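Local coordinates for protein transcriptional activator, putative, Baf family (Campylobacter jejuni, PDB 2NRH) that probably phosphorylates pantothenate with ATP, the first step of coenzyme A biosynthesis, as a homodimeric type III pantothenate kinase, at residues C6-S11 / K55-L60; L24-F29 / N42-L47; P62-D67 / L73-I78. The protein carries 2 engineered substitutions. One frame throughout, in Å; residues are numbered along the deposited sequence.

All three contacts belong to the first sheet unit of this ASKHA-type kinase, or to the segment leading out of it. Contact 1 spans the sheet from strand 4-8 to strand 57-59, across strand 38-42. Contact 2 is nested inside the loop contact 1 closes, centres about 8 Å apart. They touch where I8 packs on L47 and N42, and probably by hydrogen bonds from I8 and G9 to V43 and N44. Contact 3 follows in the chain, its centre about 14 Å from contact 1 and 19 Å from contact 2. V43 and N42 meet D76 and I75 of contact 3. I8 and I75 side chains are about 8 Å apart, so predicted ATP and substrate residues lie close.

Contact 1. Residues C6-S11 / K55-L60. Engineered in segment 55-60: N56 (natural residue Lys). With SO4 (sulfate ion), chain D.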
ATOM      1  N   CYS B   6       3.567  -7.761 -28.793  1.00 53.40           N
ATOM      2  CA  CYS B   6       3.006  -8.440 -27.636  1.00 51.23           C
ATOM      3  C   CYS B   6       3.781  -8.122 -26.343  1.00 50.40           C
ATOM      4  O   CYS B   6       5.014  -8.301 -26.250  1.00 49.75           O
ATOM      5  CB  CYS B   6       2.899  -9.963 -27.864  1.00 51.31           C
ATOM      6  SG  CYS B   6       1.770 -10.725 -26.682  1.00 53.87           S
ATOM      7  N   ASP B   7       3.048  -7.629 -25.346  1.00 49.38           N
ATOM      8  CA  ASP B   7       3.588  -7.348 -24.009  1.00 48.83           C
ATOM      9  C   ASP B   7       2.940  -8.310 -22.985  1.00 47.85           C
ATOM     10  O   ASP B   7       1.776  -8.135 -22.582  1.00 48.82           O
ATOM     11  CB  ASP B   7       3.386  -5.852 -23.700  1.00 48.71           C
ATOM     12  CG  ASP B   7       3.289  -5.550 -22.225  1.00 51.15           C
ATOM     13  OD1 ASP B   7       4.041  -6.139 -21.457  1.00 54.22           O
ATOM     14  OD2 ASP B   7       2.461  -4.700 -21.808  1.00 56.81           O
ATOM     15  N   ILE B   8       3.678  -9.358 -22.608  1.00 47.16           N
ATOM     16  CA  ILE B   8       3.117 -10.469 -21.843  1.00 46.93           C
ATOM     17  C   ILE B   8       3.389 -10.391 -20.322  1.00 46.01           C
ATOM     18  O   ILE B   8       4.524 -10.357 -19.892  1.00 45.04           O
ATOM     19  CB  ILE B   8       3.622 -11.839 -22.408  1.00 47.46           C
ATOM     20  CG1 ILE B   8       3.315 -11.951 -23.893  1.00 48.50           C
ATOM     21  CG2 ILE B   8       3.027 -13.063 -21.581  1.00 47.22           C
ATOM     22  CD1 ILE B   8       4.273 -12.885 -24.698  1.00 48.50           C
ATOM     23  N   GLY B   9       2.327 -10.361 -19.526  1.00 46.04           N
ATOM     24  CA  GLY B   9       2.407 -10.284 -18.089  1.00 45.17           C
ATOM     25  C   GLY B   9       2.021 -11.594 -17.385  1.00 46.76           C
ATOM     26  O   GLY B   9       1.824 -12.645 -18.012  1.00 46.87           O
ATOM     27  N   ASN B  10       1.920 -11.506 -16.071  1.00 47.60           N
ATOM     28  CA  ASN B  10       1.400 -12.567 -15.237  1.00 50.22           C
ATOM     29  C   ASN B  10      -0.108 -12.816 -15.310  1.00 51.17           C
ATOM     30  O   ASN B  10      -0.562 -13.898 -14.933  1.00 50.53           O
ATOM     31  CB  ASN B  10       1.853 -12.353 -13.802  1.00 49.04           C
ATOM     32  CG  ASN B  10       3.352 -12.633 -13.634  1.00 53.30           C
ATOM     33  OD1 ASN B  10       3.866 -13.721 -14.018  1.00 53.51           O
ATOM     34  ND2 ASN B  10       4.067 -11.669 -13.071  1.00 49.35           N
ATOM     35  N   SER B  11      -0.870 -11.852 -15.834  1.00 52.29           N
ATOM     36  CA  SER B  11      -2.313 -12.026 -15.964  1.00 53.74           C
ATOM     37  C   SER B  11      -2.931 -11.767 -17.363  1.00 52.91           C
ATOM     38  O   SER B  11      -4.005 -12.291 -17.689  1.00 52.09           O
ATOM     39  CB  SER B  11      -3.008 -11.135 -14.922  1.00 55.41           C
ATOM     40  OG  SER B  11      -2.764 -11.592 -13.606  1.00 60.11           O
ATOM     41  N   LYS B  55       7.609 -20.506 -33.014  1.00 66.24           N
ATOM     42  CA  LYS B  55       8.682 -19.950 -33.860  1.00 68.22           C
ATOM     43  C   LYS B  55       8.361 -18.577 -34.415  1.00 66.49           C
ATOM     44  O   LYS B  55       9.260 -17.810 -34.681  1.00 66.07           O
ATOM     45  CB  LYS B  55       9.059 -20.920 -34.990  1.00 68.58           C
ATOM     46  CG  LYS B  55       9.479 -22.289 -34.441  1.00 70.81           C
ATOM     47  CD  LYS B  55       9.449 -23.435 -35.492  1.00 71.57           C
ATOM     48  CE  LYS B  55       9.581 -24.792 -34.741  1.00 73.29           C
ATOM     49  NZ  LYS B  55       9.643 -25.981 -35.628  1.00 75.43           N
ATOM     50  N   ASN B  56       7.078 -18.266 -34.558  1.00 65.81           N
ATOM     51  CA  ASN B  56       6.671 -16.946 -34.994  1.00 65.53           C
ATOM     52  C   ASN B  56       6.852 -15.878 -33.913  1.00 64.21           C
ATOM     53  O   ASN B  56       6.698 -14.687 -34.186  1.00 64.69           O
ATOM     54  CB  ASN B  56       5.233 -16.955 -35.543  1.00 65.95           C
ATOM     55  CG  ASN B  56       4.194 -17.290 -34.473  1.00 68.55           C
ATOM     56  OD1 ASN B  56       4.379 -18.230 -33.706  1.00 75.27           O
ATOM     57  ND2 ASN B  56       3.092 -16.542 -34.432  1.00 68.68           N
ATOM     58  N   PHE B  57       7.182 -16.300 -32.696  1.00 62.41           N
ATOM     59  CA  PHE B  57       7.368 -15.371 -31.594  1.00 61.01           C
ATOM     60  C   PHE B  57       8.859 -14.986 -31.338  1.00 59.57           C
ATOM     61  O   PHE B  57       9.733 -15.849 -31.169  1.00 58.18           O
ATOM     62  CB  PHE B  57       6.746 -15.936 -30.320  1.00 61.85           C
ATOM     63  CG  PHE B  57       5.321 -15.525 -30.081  1.00 62.33           C
ATOM     64  CD1 PHE B  57       4.269 -16.236 -30.648  1.00 63.16           C
ATOM     65  CD2 PHE B  57       5.030 -14.469 -29.225  1.00 61.27           C
ATOM     66  CE1 PHE B  57       2.930 -15.882 -30.374  1.00 65.52           C
ATOM     67  CE2 PHE B  57       3.698 -14.102 -28.947  1.00 63.75           C
ATOM     68  CZ  PHE B  57       2.649 -14.797 -29.513  1.00 64.17           C
ATOM     69  N   ILE B  58       9.107 -13.678 -31.290  1.00 57.58           N
ATOM     70  CA  ILE B  58      10.440 -13.126 -31.390  1.00 56.87           C
ATOM     71  C   ILE B  58      10.729 -12.131 -30.250  1.00 55.93           C
ATOM     72  O   ILE B  58      10.138 -11.047 -30.177  1.00 56.81           O
ATOM     73  CB  ILE B  58      10.628 -12.490 -32.774  1.00 57.33           C
ATOM     74  CG1 ILE B  58      10.732 -13.630 -33.790  1.00 58.19           C
ATOM     75  CG2 ILE B  58      11.862 -11.545 -32.782  1.00 55.48           C
ATOM     76  CD1 ILE B  58      10.355 -13.250 -35.117  1.00 62.20           C
ATOM     77  N   ASN B  59      11.627 -12.540 -29.362  1.00 54.38           N
ATOM     78  CA  ASN B  59      11.841 -11.907 -28.064  1.00 53.77           C
ATOM     79  C   ASN B  59      12.666 -10.634 -28.247  1.00 54.14           C
ATOM     80  O   ASN B  59      13.759 -10.662 -28.844  1.00 53.35           O
ATOM     81  CB  ASN B  59      12.505 -12.910 -27.118  1.00 52.70           C
ATOM     82  CG  ASN B  59      12.560 -12.438 -25.670  1.00 52.17           C
ATOM     83  OD1 ASN B  59      12.116 -11.359 -25.305  1.00 48.72           O
ATOM     84  ND2 ASN B  59      13.168 -13.252 -24.846  1.00 51.39           N
ATOM     85  N   LEU B  60      12.106  -9.511 -27.807  1.00 53.43           N
ATOM     86  CA  LEU B  60      12.803  -8.263 -27.953  1.00 53.33           C
ATOM     87  C   LEU B  60      13.728  -7.977 -26.786  1.00 53.73           C
ATOM     88  O   LEU B  60      14.553  -7.038 -26.852  1.00 52.54           O
ATOM     89  CB  LEU B  60      11.830  -7.100 -28.119  1.00 53.11           C
ATOM     90  CG  LEU B  60      11.046  -6.842 -29.406  1.00 52.70           C
ATOM     91  CD1 LEU B  60      10.546  -5.395 -29.359  1.00 50.01           C
ATOM     92  CD2 LEU B  60      11.804  -7.125 -30.728  1.00 49.23           C
TER
HETATM   93  S   SO4 D 218      -0.315  -8.187 -15.350  1.00 98.66           S
HETATM   94  O1  SO4 D 218      -0.491  -6.762 -15.066  1.00 99.66           O
HETATM   95  O2  SO4 D 218      -1.262  -8.899 -14.487  1.00100.96           O
HETATM   96  O3  SO4 D 218      -0.637  -8.437 -16.748  1.00 97.07           O
HETATM   97  O4  SO4 D 218       1.068  -8.609 -15.043  1.00 97.68           O
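F57 puts the CE2 corner of its ring against C6 and I8, two residues apart on strand 4-8 of the ASKHA fold. Strand 38-42 lies between strands 4-8 and 57-59 in the sheet, so the contact reaches across one strand, and the nearest CA atoms, C6 and F57, are 9.1 Å apart. C6 CB comes within 4.4 Å of F57 CE2. I8 CD1 stands 4.5 Å from the same F57 CE2. Both approach the ring obliquely. The fit is loose and apolar, with only 74 Å² buried. I38 of the middle strand also touches both C6 and F57.

Beyond I8 the strand gives way to the loop 9-11. Residues 7-11 belong to the predicted ATP site, and the bend after the strand is consistent with the phosphate-binding loop between the first two strands, as in other ASKHA kinases. A sulfate ion, probably from the crystallisation liquor, sits against this loop and is also held by S94 OG. It is consistent with a site for a nucleotide phosphate. The grip of the loop on the anion is slight: N10 N gives a weak hydrogen bond to sulfate O4, 3.2 Å long and bent to 133°.

Contact 2. Residues L24-F29 / N42-L47. Engineered in segment 24-29: N25 (natural residue Ser).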
ATOM      1  N   LEU B  24      -5.670 -10.041 -24.186  1.00 54.05           N
ATOM      2  CA  LEU B  24      -6.122 -11.409 -23.867  1.00 53.32           C
ATOM      3  C   LEU B  24      -5.710 -11.846 -22.439  1.00 53.29           C
ATOM      4  O   LEU B  24      -4.691 -11.396 -21.919  1.00 53.26           O
ATOM      5  CB  LEU B  24      -5.596 -12.426 -24.891  1.00 51.51           C
ATOM      6  CG  LEU B  24      -5.658 -12.045 -26.359  1.00 50.39           C
ATOM      7  CD1 LEU B  24      -4.837 -13.073 -27.195  1.00 47.59           C
ATOM      8  CD2 LEU B  24      -7.091 -11.968 -26.827  1.00 43.40           C
ATOM      9  N   ASN B  25      -6.464 -12.757 -21.838  1.00 53.14           N
ATOM     10  CA  ASN B  25      -6.000 -13.343 -20.594  1.00 53.51           C
ATOM     11  C   ASN B  25      -5.060 -14.474 -20.945  1.00 53.68           C
ATOM     12  O   ASN B  25      -4.794 -14.678 -22.111  1.00 53.44           O
ATOM     13  CB  ASN B  25      -7.145 -13.775 -19.677  1.00 52.97           C
ATOM     14  CG  ASN B  25      -7.964 -14.914 -20.235  1.00 54.38           C
ATOM     15  OD1 ASN B  25      -7.463 -15.802 -20.949  1.00 55.24           O
ATOM     16  ND2 ASN B  25      -9.243 -14.904 -19.906  1.00 50.86           N
ATOM     17  N   ILE B  26      -4.563 -15.201 -19.954  1.00 54.30           N
ATOM     18  CA  ILE B  26      -3.491 -16.155 -20.212  1.00 55.29           C
ATOM     19  C   ILE B  26      -3.958 -17.443 -20.910  1.00 54.96           C
ATOM     20  O   ILE B  26      -3.276 -17.900 -21.808  1.00 54.51           O
ATOM     21  CB  ILE B  26      -2.535 -16.435 -18.957  1.00 56.28           C
ATOM     22  CG1 ILE B  26      -1.814 -15.137 -18.464  1.00 56.19           C
ATOM     23  CG2 ILE B  26      -1.454 -17.493 -19.298  1.00 55.21           C
ATOM     24  CD1 ILE B  26      -1.349 -14.222 -19.591  1.00 54.52           C
ATOM     25  N   ASP B  27      -5.106 -17.989 -20.499  1.00 54.86           N
ATOM     26  CA  ASP B  27      -5.807 -19.043 -21.223  1.00 54.26           C
ATOM     27  C   ASP B  27      -6.037 -18.671 -22.691  1.00 53.51           C
ATOM     28  O   ASP B  27      -5.669 -19.429 -23.609  1.00 53.77           O
ATOM     29  CB  ASP B  27      -7.152 -19.335 -20.550  1.00 55.12           C
ATOM     30  CG  ASP B  27      -7.002 -19.995 -19.156  1.00 59.34           C
ATOM     31  OD1 ASP B  27      -5.899 -20.535 -18.862  1.00 58.27           O
ATOM     32  OD2 ASP B  27      -7.996 -19.976 -18.350  1.00 62.83           O
ATOM     33  N   GLN B  28      -6.602 -17.490 -22.930  1.00 53.19           N
ATOM     34  CA  GLN B  28      -6.772 -16.978 -24.296  1.00 52.26           C
ATOM     35  C   GLN B  28      -5.431 -16.904 -25.020  1.00 53.93           C
ATOM     36  O   GLN B  28      -5.323 -17.236 -26.229  1.00 53.87           O
ATOM     37  CB  GLN B  28      -7.514 -15.627 -24.313  1.00 51.58           C
ATOM     38  CG  GLN B  28      -9.052 -15.770 -23.945  1.00 50.63           C
ATOM     39  CD  GLN B  28      -9.672 -14.521 -23.381  1.00 52.12           C
ATOM     40  OE1 GLN B  28      -9.009 -13.484 -23.207  1.00 54.64           O
ATOM     41  NE2 GLN B  28     -10.961 -14.600 -23.067  1.00 49.21           N
ATOM     42  N   PHE B  29      -4.391 -16.481 -24.290  1.00 53.89           N
ATOM     43  CA  PHE B  29      -3.131 -16.259 -24.933  1.00 53.75           C
ATOM     44  C   PHE B  29      -2.549 -17.630 -25.400  1.00 54.24           C
ATOM     45  O   PHE B  29      -1.949 -17.770 -26.487  1.00 52.80           O
ATOM     46  CB  PHE B  29      -2.145 -15.549 -23.981  1.00 52.78           C
ATOM     47  CG  PHE B  29      -0.706 -15.554 -24.504  1.00 49.95           C
ATOM     48  CD1 PHE B  29      -0.320 -14.672 -25.493  1.00 46.21           C
ATOM     49  CD2 PHE B  29       0.208 -16.468 -24.032  1.00 46.93           C
ATOM     50  CE1 PHE B  29       0.953 -14.666 -25.982  1.00 47.20           C
ATOM     51  CE2 PHE B  29       1.537 -16.484 -24.533  1.00 51.23           C
ATOM     52  CZ  PHE B  29       1.899 -15.603 -25.499  1.00 49.76           C
ATOM     53  N   ASN B  42       8.239 -10.464 -22.155  1.00 47.09           N
ATOM     54  CA  ASN B  42       7.511 -11.358 -21.252  1.00 46.15           C
ATOM     55  C   ASN B  42       8.120 -11.325 -19.850  1.00 44.61           C
ATOM     56  O   ASN B  42       9.327 -11.409 -19.718  1.00 42.20           O
ATOM     57  CB  ASN B  42       7.511 -12.790 -21.838  1.00 45.99           C
ATOM     58  CG  ASN B  42       7.049 -13.810 -20.835  1.00 46.97           C
ATOM     59  OD1 ASN B  42       5.945 -13.698 -20.290  1.00 47.57           O
ATOM     60  ND2 ASN B  42       7.882 -14.819 -20.581  1.00 45.26           N
ATOM     61  N   VAL B  43       7.273 -11.166 -18.827  1.00 44.77           N
ATOM     62  CA  VAL B  43       7.691 -11.281 -17.418  1.00 44.94           C
ATOM     63  C   VAL B  43       7.112 -12.545 -16.795  1.00 45.58           C
ATOM     64  O   VAL B  43       7.384 -12.873 -15.680  1.00 46.16           O
ATOM     65  CB  VAL B  43       7.289 -10.023 -16.516  1.00 45.41           C
ATOM     66  CG1 VAL B  43       7.957  -8.764 -17.025  1.00 41.90           C
ATOM     67  CG2 VAL B  43       5.752  -9.875 -16.375  1.00 44.30           C
ATOM     68  N   ASN B  44       6.304 -13.257 -17.538  1.00 46.54           N
ATOM     69  CA  ASN B  44       5.714 -14.449 -17.021  1.00 48.54           C
ATOM     70  C   ASN B  44       6.706 -15.660 -17.084  1.00 49.73           C
ATOM     71  O   ASN B  44       7.031 -16.195 -18.158  1.00 48.64           O
ATOM     72  CB  ASN B  44       4.412 -14.723 -17.791  1.00 47.30           C
ATOM     73  CG  ASN B  44       3.584 -15.790 -17.158  1.00 47.11           C
ATOM     74  OD1 ASN B  44       4.115 -16.781 -16.628  1.00 48.36           O
ATOM     75  ND2 ASN B  44       2.258 -15.619 -17.206  1.00 43.91           N
ATOM     76  N   GLU B  45       7.154 -16.105 -15.932  1.00 51.08           N
ATOM     77  CA  GLU B  45       8.179 -17.138 -15.917  1.00 53.70           C
ATOM     78  C   GLU B  45       7.595 -18.460 -16.401  1.00 53.62           C
ATOM     79  O   GLU B  45       8.325 -19.380 -16.842  1.00 53.74           O
ATOM     80  CB  GLU B  45       8.627 -17.315 -14.492  1.00 55.57           C
ATOM     81  CG  GLU B  45       9.209 -16.031 -13.874  1.00 63.52           C
ATOM     82  CD  GLU B  45      10.621 -15.819 -14.324  1.00 72.12           C
ATOM     83  OE1 GLU B  45      11.402 -16.807 -14.265  1.00 76.18           O
ATOM     84  OE2 GLU B  45      10.935 -14.686 -14.759  1.00 77.50           O
ATOM     85  N   HIS B  46       6.276 -18.545 -16.279  1.00 52.06           N
ATOM     86  CA  HIS B  46       5.564 -19.736 -16.568  1.00 51.77           C
ATOM     87  C   HIS B  46       5.426 -19.949 -18.071  1.00 52.19           C
ATOM     88  O   HIS B  46       5.120 -21.059 -18.497  1.00 52.42           O
ATOM     89  CB  HIS B  46       4.208 -19.711 -15.843  1.00 50.55           C
ATOM     90  CG  HIS B  46       4.341 -19.720 -14.356  1.00 49.63           C
ATOM     91  ND1 HIS B  46       4.774 -20.822 -13.652  1.00 51.69           N
ATOM     92  CD2 HIS B  46       4.162 -18.743 -13.443  1.00 51.57           C
ATOM     93  CE1 HIS B  46       4.819 -20.533 -12.365  1.00 54.73           C
ATOM     94  NE2 HIS B  46       4.479 -19.265 -12.211  1.00 50.83           N
ATOM     95  N   LEU B  47       5.649 -18.910 -18.876  1.00 52.44           N
ATOM     96  CA  LEU B  47       5.324 -18.998 -20.287  1.00 54.04           C
ATOM     97  C   LEU B  47       6.544 -19.076 -21.145  1.00 55.04           C
ATOM     98  O   LEU B  47       6.437 -19.081 -22.379  1.00 54.76           O
ATOM     99  CB  LEU B  47       4.413 -17.842 -20.785  1.00 53.79           C
ATOM    100  CG  LEU B  47       3.007 -17.541 -20.213  1.00 55.33           C
ATOM    101  CD1 LEU B  47       2.410 -16.358 -20.908  1.00 51.54           C
ATOM    102  CD2 LEU B  47       2.035 -18.720 -20.242  1.00 57.43           C
TER
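The F29 ring meets L47 CD1 obliquely at its CD2-CE2 side, with L47 CD1 3.7 Å from F29 CE2. The F29 side chain also touches C6 and I8 of strand 4-8 and A13 and F15 of strand 12-16. The contact joins the start of helix 26-30 to the loop after strand 38-42, against the first sheet of the ASKHA fold. L47 works as a fork: CD1 goes to F29, while CD2 lies 3.8 Å from I26 CG2. F29 reaches it with CG anti to the backbone N (chi1 168°). I26 and F29, three residues apart, point to the same side of the helix.

The helix start is fixed by a capping box. N25, an engineered residue, is the N-cap, and its OD1 accepts from Q28 N at 2.7 Å. Q28 OE1 takes N25 N in return.

Two Asx turns shape the other side. N42 OD1 accepts from N44 N, and N44 OD1 accepts from H46 N in the carbonyl plane. N44 ND2 is left to bond G9 O, which links this turn to the predicted ATP loop. N44 O carries two donors on opposite faces of its plane: N42 ND2 at 2.9 Å and L47 N at 3.1 Å.

Contact 3. Residues P62-D67 / L73-I78; sequences PYFLFD and LGIDRI
I78 CG2 lies in the notch between the two loop phenylalanines, F64 and F66, and CG1 adds to the F66 side. CG2 reaches F64 CD1 at 3.6 Å and also lies against F66 CB. I78 CG1 goes to F66 CD2, again at 3.6 Å.

Two further aliphatic tips fill in around it. I75 CD1 sits over one face of the F64 ring, 4.1 Å from its centroid and 29° off the normal, a CH-pi contact. Chi1 of -168° sets I75 CG1 anti to the backbone N, and chi2 then brings CD1 over the ring. L73 CD2 comes at the edge of the F66 ring, 3.5 Å from F66 CE2 and near the ring plane. L73 CD1 covers one face of the R77 guanidinium, 3.6 Å above its plane.

Y82 meets F64 edge-to-face and H106 packs on F66. R77 also bonds D99 and Y70 OH.

G74, the N-cap, and I75 to R77 in the first turn of helix 75-81 are predicted to bind substrate. Apolar shape packing joins segment 62-67 to this turn. The polar groups of D76, the predicted proton acceptor, and R77 take no part in it.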
ATOM      1  N   PRO B  62      16.466  -9.185 -25.451  1.00 56.04           N
ATOM      2  CA  PRO B  62      17.935  -9.087 -25.657  1.00 56.40           C
ATOM      3  C   PRO B  62      18.406  -7.807 -26.329  1.00 57.17           C
ATOM      4  O   PRO B  62      19.580  -7.476 -26.201  1.00 58.98           O
ATOM      5  CB  PRO B  62      18.267 -10.318 -26.543  1.00 56.17           C
ATOM      6  CG  PRO B  62      17.076 -11.317 -26.254  1.00 56.73           C
ATOM      7  CD  PRO B  62      15.895 -10.378 -26.128  1.00 56.01           C
ATOM      8  N   TYR B  63      17.521  -7.089 -27.014  1.00 56.75           N
ATOM      9  CA  TYR B  63      17.884  -5.867 -27.739  1.00 57.89           C
ATOM     10  C   TYR B  63      17.865  -4.602 -26.884  1.00 58.60           C
ATOM     11  O   TYR B  63      18.401  -3.550 -27.284  1.00 58.37           O
ATOM     12  CB  TYR B  63      16.999  -5.701 -28.977  1.00 58.48           C
ATOM     13  CG  TYR B  63      17.161  -6.848 -29.941  1.00 61.66           C
ATOM     14  CD1 TYR B  63      18.154  -6.810 -30.922  1.00 62.50           C
ATOM     15  CD2 TYR B  63      16.355  -8.002 -29.856  1.00 61.39           C
ATOM     16  CE1 TYR B  63      18.327  -7.843 -31.803  1.00 62.15           C
ATOM     17  CE2 TYR B  63      16.532  -9.061 -30.731  1.00 60.69           C
ATOM     18  CZ  TYR B  63      17.524  -8.961 -31.713  1.00 63.48           C
ATOM     19  OH  TYR B  63      17.751  -9.992 -32.618  1.00 66.04           O
ATOM     20  N   PHE B  64      17.262  -4.706 -25.696  1.00 59.22           N
ATOM     21  CA  PHE B  64      17.120  -3.546 -24.818  1.00 59.08           C
ATOM     22  C   PHE B  64      18.429  -3.226 -24.129  1.00 59.52           C
ATOM     23  O   PHE B  64      18.842  -3.963 -23.247  1.00 60.82           O
ATOM     24  CB  PHE B  64      16.008  -3.788 -23.772  1.00 59.19           C
ATOM     25  CG  PHE B  64      14.617  -3.401 -24.255  1.00 57.15           C
ATOM     26  CD1 PHE B  64      14.166  -2.089 -24.145  1.00 55.07           C
ATOM     27  CD2 PHE B  64      13.797  -4.339 -24.831  1.00 56.11           C
ATOM     28  CE1 PHE B  64      12.933  -1.741 -24.604  1.00 55.35           C
ATOM     29  CE2 PHE B  64      12.555  -3.997 -25.318  1.00 54.04           C
ATOM     30  CZ  PHE B  64      12.113  -2.704 -25.196  1.00 55.95           C
ATOM     31  N   LEU B  65      19.084  -2.127 -24.500  1.00 59.76           N
ATOM     32  CA  LEU B  65      20.234  -1.654 -23.711  1.00 59.25           C
ATOM     33  C   LEU B  65      19.870  -0.430 -22.829  1.00 58.75           C
ATOM     34  O   LEU B  65      19.513   0.671 -23.295  1.00 60.90           O
ATOM     35  CB  LEU B  65      21.503  -1.459 -24.586  1.00 60.10           C
ATOM     36  CG  LEU B  65      21.816  -2.564 -25.648  1.00 60.71           C
ATOM     37  CD1 LEU B  65      23.137  -2.362 -26.268  1.00 61.45           C
ATOM     38  CD2 LEU B  65      21.685  -4.055 -25.153  1.00 61.53           C
ATOM     39  N   PHE B  66      19.969  -0.625 -21.528  1.00 56.07           N
ATOM     40  CA  PHE B  66      19.358   0.271 -20.604  1.00 53.88           C
ATOM     41  C   PHE B  66      20.260   0.361 -19.407  1.00 52.71           C
ATOM     42  O   PHE B  66      20.577  -0.631 -18.818  1.00 52.87           O
ATOM     43  CB  PHE B  66      17.965  -0.302 -20.256  1.00 54.14           C
ATOM     44  CG  PHE B  66      17.195   0.510 -19.277  1.00 52.17           C
ATOM     45  CD1 PHE B  66      16.637   1.716 -19.648  1.00 53.36           C
ATOM     46  CD2 PHE B  66      16.997   0.036 -17.987  1.00 52.53           C
ATOM     47  CE1 PHE B  66      15.923   2.461 -18.752  1.00 54.77           C
ATOM     48  CE2 PHE B  66      16.266   0.748 -17.112  1.00 51.92           C
ATOM     49  CZ  PHE B  66      15.743   1.988 -17.476  1.00 54.75           C
ATOM     50  N   ASP B  67      20.690   1.559 -19.051  1.00 52.47           N
ATOM     51  CA  ASP B  67      21.716   1.730 -18.011  1.00 52.11           C
ATOM     52  C   ASP B  67      21.107   1.753 -16.596  1.00 50.16           C
ATOM     53  O   ASP B  67      20.594   2.747 -16.166  1.00 48.50           O
ATOM     54  CB  ASP B  67      22.560   2.991 -18.304  1.00 53.32           C
ATOM     55  CG  ASP B  67      23.872   3.073 -17.477  1.00 57.02           C
ATOM     56  OD1 ASP B  67      24.077   2.344 -16.465  1.00 61.28           O
ATOM     57  OD2 ASP B  67      24.744   3.903 -17.882  1.00 63.83           O
ATOM     58  N   LEU B  73      15.787  -6.057 -12.866  1.00 52.66           N
ATOM     59  CA  LEU B  73      14.723  -5.130 -13.310  1.00 50.22           C
ATOM     60  C   LEU B  73      13.801  -5.782 -14.377  1.00 48.81           C
ATOM     61  O   LEU B  73      14.294  -6.448 -15.307  1.00 49.87           O
ATOM     62  CB  LEU B  73      15.363  -3.855 -13.840  1.00 50.09           C
ATOM     63  CG  LEU B  73      14.410  -2.712 -14.223  1.00 50.18           C
ATOM     64  CD1 LEU B  73      13.402  -2.338 -13.082  1.00 44.48           C
ATOM     65  CD2 LEU B  73      15.260  -1.534 -14.621  1.00 46.80           C
ATOM     66  N   GLY B  74      12.479  -5.657 -14.231  1.00 47.00           N
ATOM     67  CA  GLY B  74      11.552  -6.318 -15.152  1.00 44.64           C
ATOM     68  C   GLY B  74      11.620  -5.680 -16.527  1.00 45.10           C
ATOM     69  O   GLY B  74      11.740  -4.449 -16.670  1.00 43.89           O
ATOM     70  N   ILE B  75      11.571  -6.516 -17.553  1.00 45.80           N
ATOM     71  CA  ILE B  75      11.599  -6.023 -18.954  1.00 45.87           C
ATOM     72  C   ILE B  75      10.435  -5.087 -19.237  1.00 45.53           C
ATOM     73  O   ILE B  75      10.501  -4.179 -20.092  1.00 45.81           O
ATOM     74  CB  ILE B  75      11.716  -7.219 -20.000  1.00 45.12           C
ATOM     75  CG1 ILE B  75      12.037  -6.673 -21.402  1.00 48.07           C
ATOM     76  CG2 ILE B  75      10.447  -8.073 -20.057  1.00 43.21           C
ATOM     77  CD1 ILE B  75      13.013  -5.489 -21.401  1.00 47.87           C
ATOM     78  N   ASP B  76       9.339  -5.311 -18.536  1.00 45.40           N
ATOM     79  CA  ASP B  76       8.202  -4.380 -18.681  1.00 45.72           C
ATOM     80  C   ASP B  76       8.495  -2.941 -18.232  1.00 45.04           C
ATOM     81  O   ASP B  76       8.099  -1.980 -18.878  1.00 44.93           O
ATOM     82  CB  ASP B  76       6.959  -4.934 -17.993  1.00 44.81           C
ATOM     83  CG  ASP B  76       7.167  -5.200 -16.519  1.00 48.96           C
ATOM     84  OD1 ASP B  76       8.322  -5.421 -16.001  1.00 50.59           O
ATOM     85  OD2 ASP B  76       6.123  -5.208 -15.846  1.00 56.71           O
ATOM     86  N   ARG B  77       9.171  -2.796 -17.098  1.00 46.54           N
ATOM     87  CA  ARG B  77       9.630  -1.483 -16.610  1.00 46.49           C
ATOM     88  C   ARG B  77      10.716  -0.898 -17.528  1.00 47.88           C
ATOM     89  O   ARG B  77      10.688   0.286 -17.831  1.00 49.21           O
ATOM     90  CB  ARG B  77      10.127  -1.628 -15.177  1.00 46.13           C
ATOM     91  CG  ARG B  77       8.983  -2.061 -14.274  1.00 45.24           C
ATOM     92  CD  ARG B  77       9.420  -2.454 -12.860  1.00 45.74           C
ATOM     93  NE  ARG B  77      10.014  -1.389 -12.081  1.00 44.63           N
ATOM     94  CZ  ARG B  77      10.648  -1.568 -10.926  1.00 46.66           C
ATOM     95  NH1 ARG B  77      10.705  -2.757 -10.352  1.00 49.92           N
ATOM     96  NH2 ARG B  77      11.159  -0.535 -10.288  1.00 50.35           N
ATOM     97  N   ILE B  78      11.663  -1.722 -17.968  1.00 48.00           N
ATOM     98  CA  ILE B  78      12.658  -1.268 -18.908  1.00 50.04           C
ATOM     99  C   ILE B  78      11.990  -0.651 -20.164  1.00 51.02           C
ATOM    100  O   ILE B  78      12.275   0.489 -20.518  1.00 50.75           O
ATOM    101  CB  ILE B  78      13.682  -2.397 -19.279  1.00 50.12           C
ATOM    102  CG1 ILE B  78      14.613  -2.652 -18.106  1.00 47.69           C
ATOM    103  CG2 ILE B  78      14.501  -2.000 -20.532  1.00 51.52           C
ATOM    104  CD1 ILE B  78      15.447  -3.911 -18.168  1.00 49.70           C
TER